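Local coordinates for protein 2-hydroxyisobutyryl-CoA synthetase (Aquincola tertiaricarbonis, PDB 6HE0) that belongs to the ANL superfamily of AMP-binding enzymes, in which a large N-terminal domain carries a smaller C-terminal domain, at residues K48-R53 / K83-F88; F137-A142 / L330-Q335; L298-I303 / C355-P360; G320-P325 / L345-N350. One frame throughout, in Å; residues are numbered along the deposited sequence.

Contact 1. Residues K48-R53 / K83-F88; sequences KAILGR and KSLEDF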
# COMPACT_ATOMS: atom_id res chain seq x y z
N LYS A 48 -36.91 -2.79 12.25
CA LYS A 48 -37.14 -2.64 13.69
C LYS A 48 -35.80 -2.64 14.40
O LYS A 48 -35.56 -1.78 15.24
CB LYS A 48 -38.01 -3.79 14.24
CG LYS A 48 -39.49 -3.71 13.84
CD LYS A 48 -40.21 -5.05 14.02
CE LYS A 48 -41.33 -5.23 13.01
NZ LYS A 48 -41.80 -6.64 12.95
N ALA A 49 -34.90 -3.58 14.03
CA ALA A 49 -33.57 -3.71 14.61
C ALA A 49 -32.67 -2.51 14.26
O ALA A 49 -31.92 -2.01 15.12
CB ALA A 49 -32.93 -5.02 14.18
N ILE A 50 -32.80 -2.00 13.03
CA ILE A 50 -32.02 -0.85 12.54
C ILE A 50 -32.41 0.42 13.34
O ILE A 50 -31.53 1.20 13.70
CB ILE A 50 -32.17 -0.69 11.00
CG1 ILE A 50 -31.38 -1.81 10.26
CG2 ILE A 50 -31.77 0.74 10.52
CD1 ILE A 50 -31.74 -2.03 8.77
N LEU A 51 -33.72 0.58 13.64
CA LEU A 51 -34.24 1.68 14.44
C LEU A 51 -33.61 1.60 15.84
O LEU A 51 -33.06 2.59 16.33
CB LEU A 51 -35.76 1.52 14.57
CG LEU A 51 -36.68 2.76 14.59
CD1 LEU A 51 -37.91 2.47 15.43
CD2 LEU A 51 -35.97 4.06 15.04
N GLY A 52 -33.64 0.40 16.43
CA GLY A 52 -33.03 0.13 17.72
C GLY A 52 -31.58 0.56 17.73
O GLY A 52 -31.15 1.26 18.65
N ARG A 53 -30.83 0.19 16.65
CA ARG A 53 -29.41 0.55 16.48
C ARG A 53 -29.20 2.05 16.33
O ARG A 53 -28.34 2.61 17.02
CB ARG A 53 -28.75 -0.19 15.30
CG ARG A 53 -27.23 0.11 15.14
CD ARG A 53 -26.38 -0.19 16.39
NE ARG A 53 -26.62 -1.54 16.91
CZ ARG A 53 -26.04 -2.63 16.43
NH1 ARG A 53 -26.35 -3.82 16.92
NH2 ARG A 53 -25.14 -2.55 15.46
N LYS A 83 -38.10 8.07 17.43
CA LYS A 83 -39.05 6.99 17.75
C LYS A 83 -39.34 6.05 16.57
O LYS A 83 -39.78 4.92 16.79
CB LYS A 83 -40.37 7.52 18.34
CG LYS A 83 -40.23 8.61 19.39
CD LYS A 83 -40.18 8.06 20.80
CE LYS A 83 -40.47 9.12 21.84
NZ LYS A 83 -41.91 9.51 21.87
N SER A 84 -39.07 6.50 15.34
CA SER A 84 -39.30 5.74 14.10
C SER A 84 -38.31 6.15 13.02
O SER A 84 -37.67 7.18 13.16
CB SER A 84 -40.72 6.02 13.59
OG SER A 84 -40.82 7.32 13.02
N LEU A 85 -38.24 5.38 11.92
CA LEU A 85 -37.37 5.72 10.78
C LEU A 85 -37.86 7.02 10.09
O LEU A 85 -37.07 7.72 9.47
CB LEU A 85 -37.28 4.56 9.77
CG LEU A 85 -36.66 3.24 10.26
CD1 LEU A 85 -37.02 2.10 9.33
CD2 LEU A 85 -35.15 3.35 10.39
N GLU A 86 -39.16 7.36 10.28
CA GLU A 86 -39.77 8.59 9.78
C GLU A 86 -39.21 9.77 10.58
O GLU A 86 -38.95 10.82 10.00
CB GLU A 86 -41.31 8.55 9.88
CG GLU A 86 -41.94 7.16 9.86
CD GLU A 86 -42.00 6.42 8.53
OE1 GLU A 86 -42.16 7.08 7.48
OE2 GLU A 86 -41.96 5.17 8.56
N ASP A 87 -38.99 9.59 11.91
CA ASP A 87 -38.41 10.62 12.78
C ASP A 87 -36.97 10.84 12.39
O ASP A 87 -36.49 11.97 12.36
CB ASP A 87 -38.48 10.17 14.25
CG ASP A 87 -39.83 10.38 14.92
OD1 ASP A 87 -40.46 11.43 14.68
OD2 ASP A 87 -40.22 9.52 15.74
N PHE A 88 -36.27 9.75 12.04
CA PHE A 88 -34.89 9.76 11.61
C PHE A 88 -34.69 10.61 10.35
O PHE A 88 -33.78 11.45 10.34
CB PHE A 88 -34.36 8.33 11.41
CG PHE A 88 -32.85 8.25 11.30
CD1 PHE A 88 -32.04 8.60 12.37
CD2 PHE A 88 -32.25 7.84 10.12
CE1 PHE A 88 -30.66 8.55 12.27
CE2 PHE A 88 -30.86 7.74 10.03
CZ PHE A 88 -30.07 8.10 11.10
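Ser84 OG accepts from two backbone amides of the helix it precedes: Asp87 N bonds to it at 3.1 Å, while Glu86 N makes a weak bond at 3.2 Å. This is the N-cap of helix 85-91, and the capped end meets the flank of helix 43-64 through Leu51. The CB of Ser84 points away from the longer helix, so the backbone of the cap, rather than the capping hydroxyl, receives the leucine. Both branches of Leu51 do the touching. CD1 lies 3.4 Å from Lys83 O, CD2 lies 3.7 Å from Ser84 C, and the two methyls thus fork over the peptide chain as it turns into the helix. A second tie steadies this turn: Lys83 N reaches Asp87 OD2 at 3.1 Å, on the anti side of the carboxylate and 32° out of its plane. Asp87 OD1 has its own partner, a salt bridge to Arg91, which probably helps to hold the carboxylate in place. Leu85 extends the apolar seam along the side of the longer helix, where it also touches Asp47 and Leu54. Tyr305 of strand 304-310 packs against both Ile50 and Leu85, joining the two helices to the sheet. Leu85 CG is 4.4 Å from Leu51 CG, and its CD2 branch meets Ile50 CG2 at 4.3 Å.

Contact 2. Residues F137-A142 / L330-Q335; sequences FGIGRA and LERTSQ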
# COMPACT_ATOMS: atom_id res chain seq x y z
N PHE A 137 -8.86 10.75 7.98
CA PHE A 137 -9.67 9.71 8.59
C PHE A 137 -8.83 9.09 9.71
O PHE A 137 -7.68 8.75 9.49
CB PHE A 137 -10.08 8.62 7.58
CG PHE A 137 -10.95 9.08 6.43
CD1 PHE A 137 -12.00 9.96 6.64
CD2 PHE A 137 -10.73 8.61 5.15
CE1 PHE A 137 -12.83 10.35 5.59
CE2 PHE A 137 -11.55 9.02 4.09
CZ PHE A 137 -12.59 9.88 4.32
N GLY A 138 -9.40 8.97 10.89
CA GLY A 138 -8.77 8.33 12.04
C GLY A 138 -9.65 7.14 12.37
O GLY A 138 -10.76 7.31 12.88
N ILE A 139 -9.21 5.96 11.95
CA ILE A 139 -10.00 4.74 12.11
C ILE A 139 -9.53 4.02 13.34
O ILE A 139 -8.35 3.64 13.43
CB ILE A 139 -9.95 3.79 10.87
CG1 ILE A 139 -9.76 4.55 9.50
CG2 ILE A 139 -11.15 2.82 10.86
CD1 ILE A 139 -10.94 5.19 8.89
N GLY A 140 -10.48 3.76 14.24
CA GLY A 140 -10.24 3.01 15.47
C GLY A 140 -9.99 1.54 15.19
O GLY A 140 -10.40 1.01 14.15
N ARG A 141 -9.30 0.89 16.12
CA ARG A 141 -8.93 -0.51 16.10
C ARG A 141 -10.17 -1.42 15.89
O ARG A 141 -10.16 -2.29 15.01
CB ARG A 141 -8.23 -0.82 17.43
CG ARG A 141 -7.40 -2.08 17.46
CD ARG A 141 -5.97 -1.83 17.94
NE ARG A 141 -5.90 -0.90 19.07
CZ ARG A 141 -5.31 0.29 19.04
NH1 ARG A 141 -4.71 0.72 17.93
NH2 ARG A 141 -5.32 1.06 20.12
N ALA A 142 -11.22 -1.20 16.70
CA ALA A 142 -12.48 -1.95 16.65
C ALA A 142 -13.22 -1.73 15.29
O ALA A 142 -13.73 -2.69 14.70
CB ALA A 142 -13.36 -1.56 17.85
N LEU A 330 -23.84 1.89 11.33
CA LEU A 330 -24.51 1.11 12.38
C LEU A 330 -23.50 0.36 13.23
O LEU A 330 -23.85 -0.17 14.29
CB LEU A 330 -25.49 0.09 11.77
CG LEU A 330 -26.62 0.60 10.86
CD1 LEU A 330 -27.66 -0.52 10.64
CD2 LEU A 330 -27.30 1.84 11.46
N GLU A 331 -22.25 0.26 12.74
CA GLU A 331 -21.22 -0.52 13.44
C GLU A 331 -19.88 0.19 13.53
O GLU A 331 -18.84 -0.46 13.42
CB GLU A 331 -21.08 -1.92 12.80
CG GLU A 331 -22.32 -2.80 12.92
CD GLU A 331 -22.13 -4.22 12.43
OE1 GLU A 331 -21.10 -4.50 11.78
OE2 GLU A 331 -23.03 -5.05 12.68
N ARG A 332 -19.89 1.51 13.78
CA ARG A 332 -18.66 2.28 13.91
C ARG A 332 -18.69 3.15 15.14
O ARG A 332 -19.71 3.77 15.41
CB ARG A 332 -18.36 3.09 12.63
CG ARG A 332 -17.66 2.23 11.55
CD ARG A 332 -16.92 3.02 10.49
NE ARG A 332 -15.81 3.82 11.02
CZ ARG A 332 -15.03 4.59 10.26
NH1 ARG A 332 -15.20 4.64 8.94
NH2 ARG A 332 -14.05 5.30 10.81
N THR A 333 -17.56 3.21 15.87
CA THR A 333 -17.41 4.04 17.06
C THR A 333 -16.49 5.26 16.79
O THR A 333 -16.56 6.25 17.53
CB THR A 333 -16.85 3.21 18.22
OG1 THR A 333 -15.61 2.63 17.80
CG2 THR A 333 -17.81 2.12 18.67
N SER A 334 -15.63 5.15 15.76
CA SER A 334 -14.70 6.21 15.37
C SER A 334 -15.23 6.90 14.16
O SER A 334 -15.61 6.24 13.18
CB SER A 334 -13.29 5.67 15.12
OG SER A 334 -13.12 5.09 13.83
N GLN A 335 -15.26 8.24 14.23
CA GLN A 335 -15.78 9.07 13.14
C GLN A 335 -17.09 8.47 12.55
O GLN A 335 -17.19 8.37 11.32
CB GLN A 335 -14.71 9.27 12.05
CG GLN A 335 -13.55 10.16 12.48
CD GLN A 335 -12.56 10.43 11.37
OE1 GLN A 335 -12.15 9.53 10.65
NE2 GLN A 335 -12.07 11.66 11.27
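Arg332 is the first residue of 330-335 to reach the strand: its chain bends at chi3 (62°) and brings NH2 to 3.7 Å from Ile139 CD1, with Ile139 CG2 over one face of the guanidinium. In the plane of that group, NH2 donates to Ser334 OG at 3.2 Å. The main charge partner is Asp143, which forms a salt bridge with NE, while NH1 bonds to Ser282 O. Thr333 adds its backbone N to the Asp143 carboxylate. Next, Ser334 turns its CB toward the strand, and its OG takes an almost straight bond from Gly140 N (3.0 Å, 170°). Asp143 is also bonded to this hydroxyl, so OG has three partners where strand 136-140 passes into helix 141-157 at the N-cap Gly140. Gln335 follows with left-handed backbone angles and an extended side chain. Its OE1 accepts from Gly138 N at 2.8 Å, the donor standing above the carbonyl plane; OE1 also lies 3.2 Å from Phe137 CA and at the edge of the Phe137 ring. NE2 is held by Phe110 O and Ala136 O. The Phe137 side chain is about 6 Å from bound AMP, beside the nucleotide pocket. Strand 136-140 pairs antiparallel with strand 121-126, Met176 of helix 176-187 packs on Phe137 and Ile139, and the loop carrying 330-335, which joins strands 322-329 and 340-347, leans on helix 43-64 through Leu330.

Contact 3. Residues L298-I303 / C355-P360; sequences LCWQDI and CGRTYP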
# COMPACT_ATOMS: atom_id res chain seq x y z
N LEU A 298 -26.67 -4.05 -4.11
CA LEU A 298 -27.58 -4.25 -2.99
C LEU A 298 -27.16 -3.31 -1.88
O LEU A 298 -25.96 -3.03 -1.73
CB LEU A 298 -27.48 -5.70 -2.52
CG LEU A 298 -28.65 -6.66 -2.80
CD1 LEU A 298 -29.18 -6.57 -4.24
CD2 LEU A 298 -28.27 -8.07 -2.45
N CYS A 299 -28.15 -2.77 -1.14
CA CYS A 299 -27.93 -1.91 0.02
C CYS A 299 -27.97 -2.81 1.24
O CYS A 299 -29.05 -3.24 1.64
CB CYS A 299 -29.00 -0.82 0.12
SG CYS A 299 -29.01 0.32 -1.27
N TRP A 300 -26.78 -3.14 1.79
CA TRP A 300 -26.61 -4.03 2.96
C TRP A 300 -26.96 -3.22 4.21
O TRP A 300 -26.07 -2.77 4.94
CB TRP A 300 -25.16 -4.55 2.97
CG TRP A 300 -24.84 -5.45 1.82
CD1 TRP A 300 -24.72 -5.09 0.50
CD2 TRP A 300 -24.56 -6.85 1.88
NE1 TRP A 300 -24.42 -6.20 -0.27
CE2 TRP A 300 -24.31 -7.29 0.56
CE3 TRP A 300 -24.49 -7.79 2.93
CZ2 TRP A 300 -24.00 -8.63 0.26
CZ3 TRP A 300 -24.20 -9.11 2.63
CH2 TRP A 300 -23.95 -9.52 1.31
N GLN A 301 -28.27 -3.01 4.43
CA GLN A 301 -28.90 -2.13 5.43
C GLN A 301 -28.46 -2.30 6.89
O GLN A 301 -28.46 -1.29 7.60
CB GLN A 301 -30.43 -2.19 5.36
CG GLN A 301 -31.02 -1.70 4.03
CD GLN A 301 -30.64 -0.30 3.67
OE1 GLN A 301 -29.45 0.03 3.46
NE2 GLN A 301 -31.64 0.57 3.59
N ASP A 302 -28.14 -3.53 7.33
CA ASP A 302 -27.72 -3.77 8.72
C ASP A 302 -26.23 -3.50 8.98
O ASP A 302 -25.76 -3.72 10.10
CB ASP A 302 -28.11 -5.18 9.17
CG ASP A 302 -27.60 -6.22 8.20
OD1 ASP A 302 -28.24 -6.41 7.15
OD2 ASP A 302 -26.50 -6.75 8.45
N ILE A 303 -25.47 -3.07 7.96
CA ILE A 303 -24.05 -2.73 8.13
C ILE A 303 -24.02 -1.21 8.17
O ILE A 303 -23.50 -0.63 9.12
CB ILE A 303 -23.18 -3.29 6.96
CG1 ILE A 303 -23.10 -4.83 7.00
CG2 ILE A 303 -21.77 -2.62 6.97
CD1 ILE A 303 -22.66 -5.48 5.68
N CYS A 355 -30.40 -13.34 -5.68
CA CYS A 355 -29.61 -13.99 -4.63
C CYS A 355 -30.42 -14.38 -3.37
O CYS A 355 -29.95 -15.20 -2.59
CB CYS A 355 -28.41 -13.14 -4.26
SG CYS A 355 -28.83 -11.57 -3.47
N GLY A 356 -31.62 -13.83 -3.19
CA GLY A 356 -32.45 -14.12 -2.03
C GLY A 356 -32.29 -13.09 -0.92
O GLY A 356 -33.02 -13.14 0.08
N ARG A 357 -31.33 -12.16 -1.06
CA ARG A 357 -31.15 -11.14 -0.03
C ARG A 357 -32.29 -10.16 -0.09
O ARG A 357 -32.66 -9.69 -1.18
CB ARG A 357 -29.78 -10.44 -0.08
CG ARG A 357 -28.63 -11.37 0.33
CD ARG A 357 -27.24 -10.77 0.17
NE ARG A 357 -26.17 -11.73 0.49
CZ ARG A 357 -25.67 -12.63 -0.37
NH1 ARG A 357 -24.71 -13.45 0.02
NH2 ARG A 357 -26.15 -12.73 -1.60
N THR A 358 -32.89 -9.92 1.08
CA THR A 358 -34.03 -9.05 1.31
C THR A 358 -33.54 -7.61 1.53
O THR A 358 -33.90 -6.95 2.50
CB THR A 358 -34.84 -9.63 2.46
OG1 THR A 358 -33.94 -9.90 3.55
CG2 THR A 358 -35.57 -10.92 2.08
N TYR A 359 -32.71 -7.11 0.60
CA TYR A 359 -32.17 -5.76 0.69
C TYR A 359 -32.71 -4.90 -0.42
O TYR A 359 -32.90 -5.42 -1.54
CB TYR A 359 -30.63 -5.78 0.53
CG TYR A 359 -29.83 -6.33 1.70
CD1 TYR A 359 -30.11 -5.93 3.00
CD2 TYR A 359 -28.77 -7.20 1.49
CE1 TYR A 359 -29.39 -6.45 4.08
CE2 TYR A 359 -28.07 -7.75 2.56
CZ TYR A 359 -28.38 -7.36 3.85
OH TYR A 359 -27.62 -7.83 4.90
N PRO A 360 -32.83 -3.56 -0.20
CA PRO A 360 -33.12 -2.66 -1.33
C PRO A 360 -32.00 -2.78 -2.37
O PRO A 360 -30.86 -3.16 -2.04
CB PRO A 360 -33.08 -1.25 -0.71
CG PRO A 360 -33.22 -1.45 0.76
CD PRO A 360 -32.61 -2.81 1.05
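An inverse gamma turn centred on Trp300 leads out of strand 297-299, and Tyr359 packs its ring against it. Trp300 CA sits over the centre of that ring, a CH-pi contact 3.8 Å from the centroid and 7° off the normal. The phenol then runs on to Asp302: OH donates to the syn lone pair of OD1, 2.7 Å away, with OD1 at the ring edge and carboxylate and ring planes only 25° apart. Asp302 OD2 is salt-bridged to Arg38 and Arg153, two bridges that would favour a charged carboxylate and probably fix its rotation. Tyr359 CE2 lies over one face of the Trp300 indole, toward its rim, 3.6 Å from Trp300 CE3; the rings meet obliquely, planes at 40°. Just before the turn, Cys299 N gives Pro360 O a nearly straight bond of 2.9 Å, where Pro360 leads into strand 361-362, the antiparallel partner of strand 297-299 in a small sheet completed by strand 287-288. Leu298 CD2 rests against Cys355 SG (3.7 Å) and the base of Arg357, crossing the arginine at about a right angle. Extended from CG to NE, Arg357 brings NE to 3.2 Å from Trp300 CH2; NE is salt-bridged to Glu39 of helix 36-40, and NH2 donates to Cys355 SG in the guanidinium plane. Gln301, bent at chi2 and bonded through NE2 to Thr306 O, lays its CG 3.6 Å from Pro360 CD.

Contact 4. Residues G320-P325 / L345-N350; sequences GQRGTP and LTLWTN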
# COMPACT_ATOMS: atom_id res chain seq x y z
N GLY A 320 -38.50 2.61 -6.84
CA GLY A 320 -38.73 2.82 -8.27
C GLY A 320 -38.38 4.24 -8.69
O GLY A 320 -38.37 4.58 -9.87
N GLN A 321 -38.05 5.06 -7.71
CA GLN A 321 -37.71 6.46 -7.88
C GLN A 321 -36.24 6.72 -7.63
O GLN A 321 -35.55 5.91 -7.03
CB GLN A 321 -38.58 7.31 -6.93
CG GLN A 321 -39.35 8.38 -7.64
CD GLN A 321 -40.72 7.90 -8.00
OE1 GLN A 321 -41.66 7.99 -7.19
NE2 GLN A 321 -40.85 7.41 -9.24
N ARG A 322 -35.77 7.89 -8.09
CA ARG A 322 -34.38 8.33 -7.99
C ARG A 322 -34.20 9.35 -6.89
O ARG A 322 -35.11 10.10 -6.57
CB ARG A 322 -33.88 8.89 -9.34
CG ARG A 322 -34.15 7.98 -10.53
CD ARG A 322 -33.76 8.63 -11.85
NE ARG A 322 -33.81 7.67 -12.96
CZ ARG A 322 -32.80 6.88 -13.34
NH1 ARG A 322 -32.95 6.02 -14.34
NH2 ARG A 322 -31.63 6.94 -12.70
N GLY A 323 -33.00 9.38 -6.32
CA GLY A 323 -32.67 10.34 -5.28
C GLY A 323 -31.22 10.27 -4.90
O GLY A 323 -30.43 9.57 -5.54
N THR A 324 -30.87 10.97 -3.84
CA THR A 324 -29.49 10.99 -3.38
C THR A 324 -29.24 10.04 -2.19
O THR A 324 -29.88 10.19 -1.15
CB THR A 324 -29.01 12.43 -3.10
OG1 THR A 324 -27.61 12.37 -2.82
CG2 THR A 324 -29.78 13.10 -1.95
N PRO A 325 -28.29 9.10 -2.28
CA PRO A 325 -28.00 8.28 -1.09
C PRO A 325 -27.56 9.12 0.12
O PRO A 325 -26.76 10.05 -0.02
CB PRO A 325 -26.85 7.37 -1.53
CG PRO A 325 -26.90 7.39 -3.06
CD PRO A 325 -27.42 8.74 -3.43
N LEU A 345 -26.48 10.35 -7.30
CA LEU A 345 -27.85 10.02 -7.72
C LEU A 345 -27.95 8.51 -7.99
O LEU A 345 -27.00 7.88 -8.48
CB LEU A 345 -28.29 10.82 -8.97
CG LEU A 345 -29.06 12.16 -8.86
CD1 LEU A 345 -29.70 12.46 -7.49
CD2 LEU A 345 -28.36 13.30 -9.57
N THR A 346 -29.11 7.93 -7.66
CA THR A 346 -29.38 6.52 -7.85
C THR A 346 -30.89 6.26 -7.90
O THR A 346 -31.70 7.04 -7.39
CB THR A 346 -28.68 5.65 -6.75
OG1 THR A 346 -28.63 4.28 -7.15
CG2 THR A 346 -29.37 5.74 -5.38
N LEU A 347 -31.24 5.13 -8.51
CA LEU A 347 -32.59 4.65 -8.55
C LEU A 347 -32.60 3.44 -7.61
O LEU A 347 -31.81 2.51 -7.80
CB LEU A 347 -32.97 4.22 -9.98
CG LEU A 347 -34.48 4.15 -10.24
CD1 LEU A 347 -34.79 4.35 -11.70
CD2 LEU A 347 -35.07 2.81 -9.79
N TRP A 348 -33.46 3.45 -6.59
CA TRP A 348 -33.52 2.28 -5.75
C TRP A 348 -34.85 1.58 -5.96
O TRP A 348 -35.80 2.22 -6.43
CB TRP A 348 -33.16 2.58 -4.29
CG TRP A 348 -34.18 3.27 -3.41
CD1 TRP A 348 -35.24 4.04 -3.80
CD2 TRP A 348 -34.14 3.33 -1.98
NE1 TRP A 348 -35.88 4.55 -2.69
CE2 TRP A 348 -35.23 4.12 -1.56
CE3 TRP A 348 -33.27 2.80 -1.00
CZ2 TRP A 348 -35.50 4.36 -0.21
CZ3 TRP A 348 -33.53 3.06 0.34
CH2 TRP A 348 -34.63 3.83 0.72
N THR A 349 -34.90 0.25 -5.72
CA THR A 349 -36.07 -0.64 -5.86
C THR A 349 -36.03 -1.66 -4.69
O THR A 349 -34.98 -1.86 -4.09
CB THR A 349 -36.05 -1.40 -7.21
OG1 THR A 349 -34.80 -2.05 -7.31
CG2 THR A 349 -36.24 -0.50 -8.43
N ASN A 350 -37.17 -2.28 -4.37
CA ASN A 350 -37.26 -3.23 -3.26
C ASN A 350 -38.04 -4.48 -3.68
O ASN A 350 -38.97 -4.93 -3.00
CB ASN A 350 -37.89 -2.56 -2.05
CG ASN A 350 -37.63 -3.24 -0.73
OD1 ASN A 350 -36.52 -3.72 -0.44
ND2 ASN A 350 -38.66 -3.28 0.10
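Gly323 and Thr346 form an antiparallel hydrogen-bonded pair: Gly323 N donates to Thr346 O at 2.9 Å and Thr346 N to Gly323 O at 3.0 Å, both nearly along the C=O axis. Two more backbone bonds continue the ladder toward the start of 320-325. Trp348 N reaches Gln321 O at a longer 3.3 Å, and Gly320 N makes a short bond of 2.8 Å to Trp348 O, lying in its carbonyl plane. Gly323 is almost fully extended, and the neighbouring non-hydrogen-bonded pair, Arg322 with Leu347, brings its CA atoms to 4.1 Å. Here Arg322 CA also makes a bent CA-H...O contact with Thr346 O. These residues belong to the beta hairpin of strands 322-329 and 340-347, which lies within a five-stranded antiparallel sheet between strands 304-310 and 366-369. The short segments 322-325 and 345-347 cross at 127°, antiparallel but well off 180°. On the face of Arg322 and Leu347, the arginine is extended from CG to NE, and its guanidinium lies with Leu347 CD1 over one face, 3.6 Å from Arg322 CZ. Leu347 CD2, the other branch, touches Gly320 O. On the opposite face Thr346 CG2 packs on Pro325 CG at 3.8 Å; chi1 of -163° puts OG1 anti to the backbone N, where it bonds to Gly365 O, and leaves CG2 to meet the proline. Trp348 ties its NE1 to Val317 O and packs on Val308 and Leu362, while Leu345 CD1 lies 3.6 Å from Gly323 O.

From the N terminus, contact 1 closes first, folding helix 85-91 back on helix 43-64 across a mainly helical loop before any other contact opens. Contact 2 then closes a long loop from strand 136-140 to the hairpin loop at 330-335. It crosses both contact 3 and contact 4, whereas contact 4, the hairpin pairing itself, is nested inside the loop that contact 3 closes. Helix 43-64 links three of them: Arg53 NH2 probably bonds to Leu330 O of contact 2, and Ile50 CD1 packs on Gln301 O of contact 3. Leu330 also packs on Gln301 and Ile303. Pro360 of contact 3 meets Trp348, Thr349 and Asn350, joining the loop that enters strand 361-362 to the residues at the end of the hairpin.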